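Local coordinates for protein 3-dehydroquinate dehydratase (Aquifex aeolicus, PDB 2EGZ) that catalyses the dehydration of 3-dehydroquinate to 3-dehydroshikimate on the route to chorismate, as a type I dehydroquinase that forms a Schiff base with its substrate, at residues K22-V27 / Q52-I57; M1-P6 / V189-S194; I126-L131 / L157-Q162; G138-I143 / E166-S171. One frame throughout, in Å; residues are numbered along the deposited sequence.

Contact 1 of 4, residues K22-V27 / Q52-I57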
loop_
_atom_site.group_PDB
_atom_site.type_symbol
_atom_site.label_atom_id
_atom_site.label_comp_id
_atom_site.label_asym_id
_atom_site.label_seq_id
_atom_site.Cartn_x
_atom_site.Cartn_y
_atom_site.Cartn_z
ATOM N N LYS B 22 -13.622 -10.268 31.773
ATOM C CA LYS B 22 -13.130 -8.903 31.906
ATOM C C LYS B 22 -13.972 -7.829 31.212
ATOM O O LYS B 22 -13.736 -6.639 31.411
ATOM C CB LYS B 22 -11.671 -8.840 31.457
ATOM C CG LYS B 22 -10.756 -9.596 32.415
ATOM C CD LYS B 22 -9.308 -9.581 31.989
ATOM C CE LYS B 22 -8.476 -10.450 32.926
ATOM N NZ LYS B 22 -8.617 -10.032 34.354
ATOM N N GLY B 23 -14.953 -8.239 30.410
ATOM C CA GLY B 23 -15.825 -7.266 29.769
ATOM C C GLY B 23 -15.705 -6.965 28.282
ATOM O O GLY B 23 -16.252 -5.963 27.814
ATOM N N ALA B 24 -15.006 -7.805 27.530
ATOM C CA ALA B 24 -14.867 -7.569 26.098
ATOM C C ALA B 24 -16.210 -7.820 25.420
ATOM O O ALA B 24 -16.949 -8.720 25.817
ATOM C CB ALA B 24 -13.813 -8.494 25.512
ATOM N N ASP B 25 -16.529 -7.016 24.409
ATOM C CA ASP B 25 -17.782 -7.186 23.674
ATOM C C ASP B 25 -17.454 -7.965 22.417
ATOM O O ASP B 25 -18.280 -8.716 21.891
ATOM C CB ASP B 25 -18.353 -5.833 23.244
ATOM C CG ASP B 25 -18.706 -4.949 24.411
ATOM O OD1 ASP B 25 -19.623 -5.324 25.169
ATOM O OD2 ASP B 25 -18.068 -3.880 24.569
ATOM N N ILE B 26 -16.229 -7.767 21.944
ATOM C CA ILE B 26 -15.764 -8.388 20.717
ATOM C C ILE B 26 -14.376 -9.000 20.828
ATOM O O ILE B 26 -13.517 -8.487 21.539
ATOM C CB ILE B 26 -15.682 -7.337 19.588
ATOM C CG1 ILE B 26 -17.055 -6.714 19.345
ATOM C CG2 ILE B 26 -15.121 -7.963 18.327
ATOM C CD1 ILE B 26 -16.998 -5.508 18.434
ATOM N N VAL B 27 -14.167 -10.103 20.117
ATOM C CA VAL B 27 -12.856 -10.729 20.057
ATOM C C VAL B 27 -12.449 -10.629 18.592
ATOM O O VAL B 27 -13.184 -11.065 17.701
ATOM C CB VAL B 27 -12.871 -12.228 20.464
ATOM C CG1 VAL B 27 -11.579 -12.906 20.003
ATOM C CG2 VAL B 27 -12.991 -12.356 21.975
ATOM N N GLN B 52 -19.524 -18.140 23.653
ATOM C CA GLN B 52 -19.331 -17.407 24.903
ATOM C C GLN B 52 -20.144 -16.120 24.921
ATOM O O GLN B 52 -20.042 -15.324 25.859
ATOM C CB GLN B 52 -17.850 -17.079 25.102
ATOM C CG GLN B 52 -16.981 -18.296 25.353
ATOM C CD GLN B 52 -17.236 -18.924 26.707
ATOM O OE1 GLN B 52 -16.759 -20.022 26.992
ATOM N NE2 GLN B 52 -17.985 -18.229 27.555
ATOM N N GLY B 53 -20.931 -15.914 23.868
ATOM C CA GLY B 53 -21.775 -14.735 23.783
ATOM C C GLY B 53 -21.123 -13.458 23.288
ATOM O O GLY B 53 -21.700 -12.379 23.429
ATOM N N LEU B 54 -19.934 -13.561 22.706
ATOM C CA LEU B 54 -19.245 -12.376 22.195
ATOM C C LEU B 54 -19.286 -12.304 20.680
ATOM O O LEU B 54 -19.479 -13.318 20.012
ATOM C CB LEU B 54 -17.785 -12.364 22.655
ATOM C CG LEU B 54 -17.522 -11.733 24.025
ATOM C CD1 LEU B 54 -18.288 -12.490 25.104
ATOM C CD2 LEU B 54 -16.024 -11.735 24.306
ATOM N N LYS B 55 -19.118 -11.100 20.140
ATOM C CA LYS B 55 -19.104 -10.921 18.696
ATOM C C LYS B 55 -17.680 -11.076 18.192
ATOM O O LYS B 55 -16.732 -11.011 18.972
ATOM C CB LYS B 55 -19.641 -9.545 18.313
ATOM C CG LYS B 55 -21.148 -9.439 18.441
ATOM C CD LYS B 55 -21.631 -8.058 18.045
ATOM C CE LYS B 55 -23.146 -7.979 18.074
ATOM N NZ LYS B 55 -23.757 -8.914 17.091
ATOM N N THR B 56 -17.536 -11.274 16.887
ATOM C CA THR B 56 -16.224 -11.466 16.293
ATOM C C THR B 56 -15.902 -10.504 15.166
ATOM O O THR B 56 -16.791 -9.977 14.500
ATOM C CB THR B 56 -16.086 -12.872 15.681
ATOM O OG1 THR B 56 -17.065 -13.030 14.641
ATOM C CG2 THR B 56 -16.289 -13.943 16.733
ATOM N N ILE B 57 -14.606 -10.278 14.981
ATOM C CA ILE B 57 -14.091 -9.476 13.882
ATOM C C ILE B 57 -13.119 -10.449 13.228
ATOM O O ILE B 57 -12.198 -10.951 13.879
ATOM C CB ILE B 57 -13.291 -8.232 14.335
ATOM C CG1 ILE B 57 -14.221 -7.178 14.937
ATOM C CG2 ILE B 57 -12.581 -7.620 13.128
ATOM C CD1 ILE B 57 -13.481 -5.993 15.539
#
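V27 meets both K55 and I57 where strands 26-30 and 55-59 start to pair in parallel, two successive strands of the TIM barrel joined in a beta-alpha-beta crossover by helix 39-51. V27 is tied at both backbone ends: its N gives to K55 O (3.0 Å), and its O accepts I57 N at 3.2 Å, the donor tilted 29° from the carbonyl plane. Just before, K55 N bonds to D25 O (3.1 Å). On the face carrying I26 and K55, I26 CG2, anti to the backbone N, touches I57 CG1 at 3.6 Å, while I26 CG1 lies 4.0 Å from K55 CB. On the other side L54 pushes a methyl against the opposing chain, its CD2 3.5 Å from A24 O and 3.9 Å from V27 CG2. A second layer of helices backs these residues: V27 rests on L16, and T56 on L46 and V49 while its OG1 bonds to S84 OG. G23 and G53, each with positive phi, end helices 12-22 and 39-51 in Schellman motifs and lead the chain into the strands. On the side toward strand 2-7, D25 OD2 accepts I3 N and forms a salt bridge with R213 NH1.

Contact 2 of 4, residues M1-P6 / V189-S194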
loop_
_atom_site.group_PDB
_atom_site.type_symbol
_atom_site.label_atom_id
_atom_site.label_comp_id
_atom_site.label_asym_id
_atom_site.label_seq_id
_atom_site.Cartn_x
_atom_site.Cartn_y
_atom_site.Cartn_z
ATOM N N MET B 1 -19.424 2.806 23.312
ATOM C CA MET B 1 -18.598 2.109 22.292
ATOM C C MET B 1 -18.372 0.657 22.674
ATOM O O MET B 1 -18.414 0.294 23.850
ATOM C CB MET B 1 -17.229 2.771 22.158
ATOM C CG MET B 1 -16.328 2.482 23.335
ATOM S SD MET B 1 -16.255 3.831 24.497
ATOM C CE MET B 1 -14.543 4.338 24.206
ATOM N N LEU B 2 -18.105 -0.163 21.668
ATOM C CA LEU B 2 -17.844 -1.576 21.878
ATOM C C LEU B 2 -16.353 -1.750 22.127
ATOM O O LEU B 2 -15.540 -1.021 21.564
ATOM C CB LEU B 2 -18.264 -2.369 20.640
ATOM C CG LEU B 2 -19.753 -2.261 20.295
ATOM C CD1 LEU B 2 -20.043 -3.076 19.037
ATOM C CD2 LEU B 2 -20.597 -2.754 21.461
ATOM N N ILE B 3 -16.002 -2.713 22.973
ATOM C CA ILE B 3 -14.603 -2.975 23.291
ATOM C C ILE B 3 -14.159 -4.289 22.675
ATOM O O ILE B 3 -14.776 -5.335 22.904
ATOM C CB ILE B 3 -14.376 -3.055 24.807
ATOM C CG1 ILE B 3 -14.813 -1.753 25.470
ATOM C CG2 ILE B 3 -12.903 -3.323 25.094
ATOM C CD1 ILE B 3 -14.756 -1.795 26.986
ATOM N N ALA B 4 -13.082 -4.235 21.899
ATOM C CA ALA B 4 -12.561 -5.425 21.244
ATOM C C ALA B 4 -11.140 -5.732 21.682
ATOM O O ALA B 4 -10.370 -4.831 22.003
ATOM C CB ALA B 4 -12.597 -5.248 19.734
ATOM N N VAL B 5 -10.801 -7.015 21.687
ATOM C CA VAL B 5 -9.460 -7.444 22.055
ATOM C C VAL B 5 -8.974 -8.441 21.013
ATOM O O VAL B 5 -9.675 -9.402 20.686
ATOM C CB VAL B 5 -9.437 -8.108 23.453
ATOM C CG1 VAL B 5 -10.432 -9.251 23.508
ATOM C CG2 VAL B 5 -8.032 -8.606 23.769
ATOM N N PRO B 6 -7.784 -8.202 20.439
ATOM C CA PRO B 6 -7.238 -9.115 19.435
ATOM C C PRO B 6 -6.647 -10.342 20.107
ATOM O O PRO B 6 -6.113 -10.255 21.212
ATOM C CB PRO B 6 -6.159 -8.280 18.762
ATOM C CG PRO B 6 -5.660 -7.429 19.896
ATOM C CD PRO B 6 -6.969 -6.977 20.522
ATOM N N VAL B 189 -16.808 3.915 16.997
ATOM C CA VAL B 189 -17.711 2.923 17.571
ATOM C C VAL B 189 -17.095 1.708 18.255
ATOM O O VAL B 189 -17.786 1.006 19.000
ATOM C CB VAL B 189 -18.700 2.427 16.500
ATOM C CG1 VAL B 189 -19.554 3.591 16.019
ATOM C CG2 VAL B 189 -17.935 1.809 15.324
ATOM N N ILE B 190 -15.816 1.456 17.998
ATOM C CA ILE B 190 -15.116 0.323 18.601
ATOM C C ILE B 190 -13.733 0.769 19.051
ATOM O O ILE B 190 -13.064 1.541 18.357
ATOM C CB ILE B 190 -14.944 -0.846 17.591
ATOM C CG1 ILE B 190 -16.310 -1.371 17.147
ATOM C CG2 ILE B 190 -14.109 -1.969 18.217
ATOM C CD1 ILE B 190 -16.237 -2.365 15.986
ATOM N N THR B 191 -13.316 0.307 20.225
ATOM C CA THR B 191 -11.995 0.631 20.743
ATOM C C THR B 191 -11.302 -0.714 20.954
ATOM O O THR B 191 -11.960 -1.719 21.211
ATOM C CB THR B 191 -12.077 1.427 22.071
ATOM O OG1 THR B 191 -10.777 1.934 22.408
ATOM C CG2 THR B 191 -12.584 0.547 23.200
ATOM N N TYR B 192 -9.983 -0.738 20.823
ATOM C CA TYR B 192 -9.226 -1.979 20.955
ATOM C C TYR B 192 -8.317 -1.966 22.172
ATOM O O TYR B 192 -7.590 -0.999 22.413
ATOM C CB TYR B 192 -8.398 -2.212 19.687
ATOM C CG TYR B 192 -9.239 -2.357 18.442
ATOM C CD1 TYR B 192 -9.292 -3.568 17.751
ATOM C CD2 TYR B 192 -10.002 -1.289 17.963
ATOM C CE1 TYR B 192 -10.089 -3.712 16.604
ATOM C CE2 TYR B 192 -10.800 -1.422 16.822
ATOM C CZ TYR B 192 -10.837 -2.634 16.151
ATOM O OH TYR B 192 -11.621 -2.771 15.027
ATOM N N CYS B 193 -8.351 -3.059 22.923
ATOM C CA CYS B 193 -7.556 -3.178 24.137
ATOM C C CYS B 193 -6.617 -4.366 24.083
ATOM O O CYS B 193 -6.656 -5.165 23.149
ATOM C CB CYS B 193 -8.475 -3.366 25.348
ATOM S SG CYS B 193 -9.601 -2.022 25.688
ATOM N N SER B 194 -5.770 -4.462 25.101
ATOM C CA SER B 194 -4.852 -5.585 25.239
ATOM C C SER B 194 -5.576 -6.467 26.251
ATOM O O SER B 194 -6.333 -5.960 27.077
ATOM C CB SER B 194 -3.510 -5.119 25.807
ATOM O OG SER B 194 -3.686 -4.489 27.059
#
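L2 pairs with I190, I3 with T191 and A4 with Y192 as strands 2-6 and 190-192 run parallel, their axes 4.7 Å apart at closest and inclined at 34°. Four backbone hydrogen bonds alternate between them: L2 N to V189 O, T191 N to L2 O, A4 N to T191 O (2.8 Å), and C193 N to A4 O (2.8 Å). A4 O also receives a CA-H...O contact from Y192 CA at 3.2 Å. On the face bearing A4, its methyl stands over one face of the Y192 ring, offset toward the rim, with CB 4.2 Å from CD1; the same CB touches I190 CG2 at 3.9 Å. The reverse face packs against helix 206-217. There I3 and T191 lie side by side, CG1 to CG2 3.9 Å, and I3 CG2 meets C193 SG at 3.6 Å. T191 holds OG1 anti to its N (chi1 -169°), where R180 O takes its hydrogen bond, and turns CG2 to I3. The contact joins the first and last strands of the barrel. With A4 on one face of its ring, Y192 also makes a cation-pi contact with the Schiff-base lysine K142, so the A4 and Y192 face of the pair borders the catalytic pocket.

Contact 3 of 4, residues I126-L131 / L157-Q162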
loop_
_atom_site.group_PDB
_atom_site.type_symbol
_atom_site.label_atom_id
_atom_site.label_comp_id
_atom_site.label_asym_id
_atom_site.label_seq_id
_atom_site.Cartn_x
_atom_site.Cartn_y
_atom_site.Cartn_z
ATOM N N ILE B 126 -5.473 12.786 3.215
ATOM C CA ILE B 126 -5.374 11.331 3.235
ATOM C C ILE B 126 -6.359 10.778 4.265
ATOM O O ILE B 126 -7.043 9.788 4.012
ATOM C CB ILE B 126 -3.940 10.876 3.582
ATOM C CG1 ILE B 126 -3.012 11.192 2.404
ATOM C CG2 ILE B 126 -3.916 9.385 3.900
ATOM C CD1 ILE B 126 -1.569 10.769 2.610
ATOM N N ILE B 127 -6.434 11.421 5.427
ATOM C CA ILE B 127 -7.370 10.986 6.458
ATOM C C ILE B 127 -8.788 11.004 5.886
ATOM O O ILE B 127 -9.539 10.035 6.015
ATOM C CB ILE B 127 -7.319 11.919 7.691
ATOM C CG1 ILE B 127 -5.969 11.765 8.390
ATOM C CG2 ILE B 127 -8.480 11.608 8.642
ATOM C CD1 ILE B 127 -5.730 12.737 9.523
ATOM N N ARG B 128 -9.147 12.107 5.235
ATOM C CA ARG B 128 -10.478 12.236 4.657
ATOM C C ARG B 128 -10.737 11.256 3.516
ATOM O O ARG B 128 -11.843 10.737 3.383
ATOM C CB ARG B 128 -10.713 13.672 4.170
ATOM C CG ARG B 128 -10.823 14.697 5.294
ATOM C CD ARG B 128 -11.271 16.053 4.753
ATOM N NE ARG B 128 -10.238 16.667 3.927
ATOM C CZ ARG B 128 -9.372 17.576 4.360
ATOM N NH1 ARG B 128 -9.411 17.999 5.620
ATOM N NH2 ARG B 128 -8.457 18.055 3.531
ATOM N N GLU B 129 -9.726 11.005 2.691
ATOM C CA GLU B 129 -9.898 10.076 1.579
ATOM C C GLU B 129 -10.143 8.657 2.076
ATOM O O GLU B 129 -10.974 7.935 1.526
ATOM C CB GLU B 129 -8.675 10.083 0.667
ATOM C CG GLU B 129 -8.849 9.188 -0.550
ATOM C CD GLU B 129 -7.652 9.224 -1.468
ATOM O OE1 GLU B 129 -7.276 10.332 -1.906
ATOM O OE2 GLU B 129 -7.089 8.147 -1.753
ATOM N N VAL B 130 -9.407 8.255 3.108
ATOM C CA VAL B 130 -9.571 6.920 3.675
ATOM C C VAL B 130 -10.996 6.760 4.178
ATOM O O VAL B 130 -11.638 5.734 3.949
ATOM C CB VAL B 130 -8.579 6.681 4.845
ATOM C CG1 VAL B 130 -8.945 5.408 5.601
ATOM C CG2 VAL B 130 -7.161 6.576 4.299
ATOM N N LEU B 131 -11.497 7.781 4.860
ATOM C CA LEU B 131 -12.855 7.742 5.381
ATOM C C LEU B 131 -13.881 7.700 4.256
ATOM O O LEU B 131 -14.808 6.889 4.277
ATOM C CB LEU B 131 -13.111 8.962 6.265
ATOM C CG LEU B 131 -12.244 9.017 7.522
ATOM C CD1 LEU B 131 -12.475 10.339 8.241
ATOM C CD2 LEU B 131 -12.585 7.838 8.431
ATOM N N LEU B 157 -8.696 13.261 15.250
ATOM C CA LEU B 157 -10.060 13.303 15.774
ATOM C C LEU B 157 -10.902 14.407 15.155
ATOM O O LEU B 157 -12.052 14.182 14.766
ATOM C CB LEU B 157 -10.028 13.456 17.296
ATOM C CG LEU B 157 -9.379 12.282 18.036
ATOM C CD1 LEU B 157 -9.157 12.635 19.497
ATOM C CD2 LEU B 157 -10.268 11.049 17.914
ATOM N N CYS B 158 -10.332 15.599 15.048
ATOM C CA CYS B 158 -11.061 16.725 14.480
ATOM C C CYS B 158 -11.342 16.613 12.987
ATOM O O CYS B 158 -12.435 16.955 12.527
ATOM C CB CYS B 158 -10.312 18.020 14.770
ATOM S SG CYS B 158 -10.291 18.382 16.530
ATOM N N ILE B 159 -10.362 16.138 12.229
ATOM C CA ILE B 159 -10.539 16.006 10.790
ATOM C C ILE B 159 -11.556 14.918 10.454
ATOM O O ILE B 159 -12.269 15.007 9.451
ATOM C CB ILE B 159 -9.191 15.698 10.107
ATOM C CG1 ILE B 159 -8.246 16.891 10.277
ATOM C CG2 ILE B 159 -9.398 15.384 8.630
ATOM C CD1 ILE B 159 -8.742 18.177 9.658
ATOM N N SER B 160 -11.645 13.900 11.303
ATOM C CA SER B 160 -12.581 12.813 11.058
ATOM C C SER B 160 -14.032 13.288 11.036
ATOM O O SER B 160 -14.878 12.659 10.404
ATOM C CB SER B 160 -12.414 11.713 12.113
ATOM O OG SER B 160 -13.031 12.080 13.334
ATOM N N ARG B 161 -14.323 14.398 11.713
ATOM C CA ARG B 161 -15.686 14.929 11.753
ATOM C C ARG B 161 -16.130 15.518 10.415
ATOM O O ARG B 161 -17.325 15.720 10.182
ATOM C CB ARG B 161 -15.814 16.004 12.838
ATOM C CG ARG B 161 -15.511 15.501 14.240
ATOM C CD ARG B 161 -15.573 16.621 15.271
ATOM N NE ARG B 161 -16.921 17.150 15.454
ATOM C CZ ARG B 161 -17.277 18.400 15.182
ATOM N NH1 ARG B 161 -16.380 19.259 14.710
ATOM N NH2 ARG B 161 -18.527 18.794 15.385
ATOM N N GLN B 162 -15.170 15.785 9.536
ATOM C CA GLN B 162 -15.471 16.362 8.228
ATOM C C GLN B 162 -16.058 15.334 7.256
ATOM O O GLN B 162 -16.515 15.676 6.158
ATOM C CB GLN B 162 -14.205 17.009 7.670
ATOM C CG GLN B 162 -13.582 17.959 8.691
ATOM C CD GLN B 162 -12.376 18.706 8.172
ATOM O OE1 GLN B 162 -11.649 18.219 7.310
ATOM N NE2 GLN B 162 -12.143 19.895 8.720
#
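R128 starts with CG anti to its carbonyl carbon, extends at chi2 and bends at chi3 (-69°), and Q162 runs straight out beyond its CG; these two shapes bring the guanidinium of helix 124-136 to the amide of Q162. R128 NH1 donates to Q162 OE1 at 2.8 Å, arriving in the plane of the amide carbonyl, but the bond is bent, with 140° at the hydrogen, and OE1 sits at the guanidinium edge, somewhat tilted from its plane. The two flat groups are turned 31° against each other, and R128 CD also nears the same OE1, at 3.4 Å. Beneath this polar link the aliphatic part of R128 lies obliquely on I159, CG to CG2 3.7 Å. That same methyl of I159 meets I127 CG2 at 3.9 Å, the two side chains crossing at about a right angle. Helices 124-136 and 150-160 are neighbours in the outer layer of the TIM barrel, flanking strand 140-146 in the sequence, and I127 and L131 reach inward to I143 of that strand. An alanine in place of R128 is likely to deprive Q162 OE1 of its charged donor and to leave I159 CG2 covered on the I127 side but without R128 CG. Deeper down, L131 CD1 packs on S160 CA at 3.8 Å. S160 OG turns back into its own helix and donates to L157 O at 2.7 Å.

Contact 4 of 4, residues G138-I143 / E166-S171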
loop_
_atom_site.group_PDB
_atom_site.type_symbol
_atom_site.label_atom_id
_atom_site.label_comp_id
_atom_site.label_asym_id
_atom_site.label_seq_id
_atom_site.Cartn_x
_atom_site.Cartn_y
_atom_site.Cartn_z
ATOM N N GLY B 138 -18.984 0.790 1.065
ATOM C CA GLY B 138 -19.987 0.257 1.972
ATOM C C GLY B 138 -19.540 -0.316 3.309
ATOM O O GLY B 138 -20.236 -1.153 3.879
ATOM N N GLY B 139 -18.403 0.131 3.828
ATOM C CA GLY B 139 -17.956 -0.400 5.102
ATOM C C GLY B 139 -17.777 0.661 6.166
ATOM O O GLY B 139 -18.036 1.847 5.934
ATOM N N ILE B 140 -17.351 0.224 7.346
ATOM C CA ILE B 140 -17.091 1.130 8.455
ATOM C C ILE B 140 -15.608 1.447 8.350
ATOM O O ILE B 140 -14.764 0.589 8.595
ATOM C CB ILE B 140 -17.350 0.454 9.811
ATOM C CG1 ILE B 140 -18.799 -0.036 9.884
ATOM C CG2 ILE B 140 -17.053 1.437 10.945
ATOM C CD1 ILE B 140 -19.095 -0.874 11.114
ATOM N N PRO B 141 -15.266 2.681 7.966
ATOM C CA PRO B 141 -13.851 3.029 7.850
ATOM C C PRO B 141 -13.114 3.013 9.184
ATOM O O PRO B 141 -13.620 3.501 10.195
ATOM C CB PRO B 141 -13.890 4.419 7.207
ATOM C CG PRO B 141 -15.183 4.988 7.722
ATOM C CD PRO B 141 -16.132 3.826 7.630
ATOM N N LYS B 142 -11.920 2.429 9.173
ATOM C CA LYS B 142 -11.081 2.341 10.362
ATOM C C LYS B 142 -9.716 2.918 10.026
ATOM O O LYS B 142 -9.100 2.519 9.037
ATOM C CB LYS B 142 -10.912 0.881 10.803
ATOM C CG LYS B 142 -9.856 0.689 11.878
ATOM C CD LYS B 142 -9.720 -0.768 12.305
ATOM C CE LYS B 142 -8.684 -0.902 13.416
ATOM N NZ LYS B 142 -8.535 -2.301 13.921
ATOM N N ILE B 143 -9.252 3.855 10.846
ATOM C CA ILE B 143 -7.951 4.481 10.645
ATOM C C ILE B 143 -7.128 4.297 11.912
ATOM O O ILE B 143 -7.540 4.718 12.988
ATOM C CB ILE B 143 -8.088 6.001 10.363
ATOM C CG1 ILE B 143 -8.925 6.228 9.106
ATOM C CG2 ILE B 143 -6.706 6.632 10.186
ATOM C CD1 ILE B 143 -9.197 7.693 8.810
ATOM N N GLU B 166 -20.364 6.611 11.147
ATOM C CA GLU B 166 -19.697 5.883 12.207
ATOM C C GLU B 166 -18.386 5.402 11.612
ATOM O O GLU B 166 -18.303 5.079 10.422
ATOM C CB GLU B 166 -20.546 4.715 12.715
ATOM C CG GLU B 166 -20.906 3.659 11.701
ATOM C CD GLU B 166 -21.833 2.616 12.298
ATOM O OE1 GLU B 166 -22.894 3.008 12.829
ATOM O OE2 GLU B 166 -21.507 1.412 12.245
ATOM N N LYS B 167 -17.355 5.378 12.440
ATOM C CA LYS B 167 -16.032 4.987 11.991
ATOM C C LYS B 167 -15.277 4.448 13.189
ATOM O O LYS B 167 -15.842 4.326 14.274
ATOM C CB LYS B 167 -15.312 6.220 11.437
ATOM C CG LYS B 167 -15.387 7.437 12.378
ATOM C CD LYS B 167 -14.805 8.699 11.736
ATOM C CE LYS B 167 -15.645 9.229 10.578
ATOM N NZ LYS B 167 -16.853 10.000 11.023
ATOM N N ILE B 168 -14.006 4.126 12.983
ATOM C CA ILE B 168 -13.144 3.624 14.050
ATOM C C ILE B 168 -11.862 4.432 13.945
ATOM O O ILE B 168 -11.176 4.394 12.920
ATOM C CB ILE B 168 -12.838 2.124 13.866
ATOM C CG1 ILE B 168 -14.136 1.319 13.999
ATOM C CG2 ILE B 168 -11.797 1.669 14.894
ATOM C CD1 ILE B 168 -14.018 -0.128 13.510
ATOM N N LEU B 169 -11.550 5.175 15.000
ATOM C CA LEU B 169 -10.368 6.023 15.010
ATOM C C LEU B 169 -9.394 5.624 16.093
ATOM O O LEU B 169 -9.774 5.500 17.257
ATOM C CB LEU B 169 -10.785 7.473 15.232
ATOM C CG LEU B 169 -11.807 7.987 14.221
ATOM C CD1 LEU B 169 -12.292 9.360 14.647
ATOM C CD2 LEU B 169 -11.168 8.029 12.838
ATOM N N ILE B 170 -8.135 5.442 15.716
ATOM C CA ILE B 170 -7.121 5.060 16.685
ATOM C C ILE B 170 -5.801 5.769 16.438
ATOM O O ILE B 170 -5.235 5.667 15.348
ATOM C CB ILE B 170 -6.837 3.542 16.638
ATOM C CG1 ILE B 170 -8.130 2.759 16.866
ATOM C CG2 ILE B 170 -5.815 3.170 17.703
ATOM C CD1 ILE B 170 -8.016 1.299 16.536
ATOM N N SER B 171 -5.332 6.510 17.437
ATOM C CA SER B 171 -4.030 7.161 17.345
ATOM C C SER B 171 -3.145 6.220 18.153
ATOM O O SER B 171 -3.281 6.134 19.375
ATOM C CB SER B 171 -4.040 8.547 17.997
ATOM O OG SER B 171 -4.769 9.473 17.216
#
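I168 O is gripped twice from K142 and I143: I143 N donates a nearly straight hydrogen bond of 2.9 Å, and K142 CA adds a CA-H...O contact at 3.3 Å. With I168 N bonded to P141 O and I170 N to I143 O, strands 140-143 and 168-171 lie almost exactly parallel, their axes 1° apart in direction. K142 carries CG anti to its N (chi1 170°) and stays fully extended, a shape that lays its methylenes over the neighbouring strand: CG lies 3.7 Å from I168 CG2 and CE 3.9 Å from I170 CD1. Its NZ bonds to a bound tartrate, probably from the crystallisation liquor. At the start of the pair I140 wedges CG2 against K167 CA (3.8 Å) and brings CD1 to E166 OE2 (3.5 Å), while P141 CG meets K167 CB at 3.9 Å. Replacing I140 with an alanine would probably open a gap beside K167 CA and leave the E166 arm freer to turn. K167 sends its NZ away to G165 O and V163 O. A parallel strand pair bridged by helix 150-160, with the Schiff-base lysine K142 extended alongside it near the proton donor/acceptor H116, is the active-site architecture of a type I dehydroquinase on its TIM barrel.

Overall arrangement
Contacts 1, 2 and 4 lie in one parallel sheet, while contact 3 belongs to the helical layer outside it. Contact 2 joins the first strand to the last and encloses the other three; contact 1 closes before contacts 3 and 4 open, and these two interlock. Contacts 1 and 2 (centres about 9 Å apart) touch through strands 26-30 and 2-7. Contact 2 reaches contact 4 (centres about 12 Å apart) by a probable V189 N to K167 O hydrogen bond and by Y192 packed on I170, closing the barrel round the catalytic lysine. Contact 3 backs contact 4 through L131 and V130 on I143 (centres about 10 Å apart) and lies about 28 Å from contact 1, centre to centre.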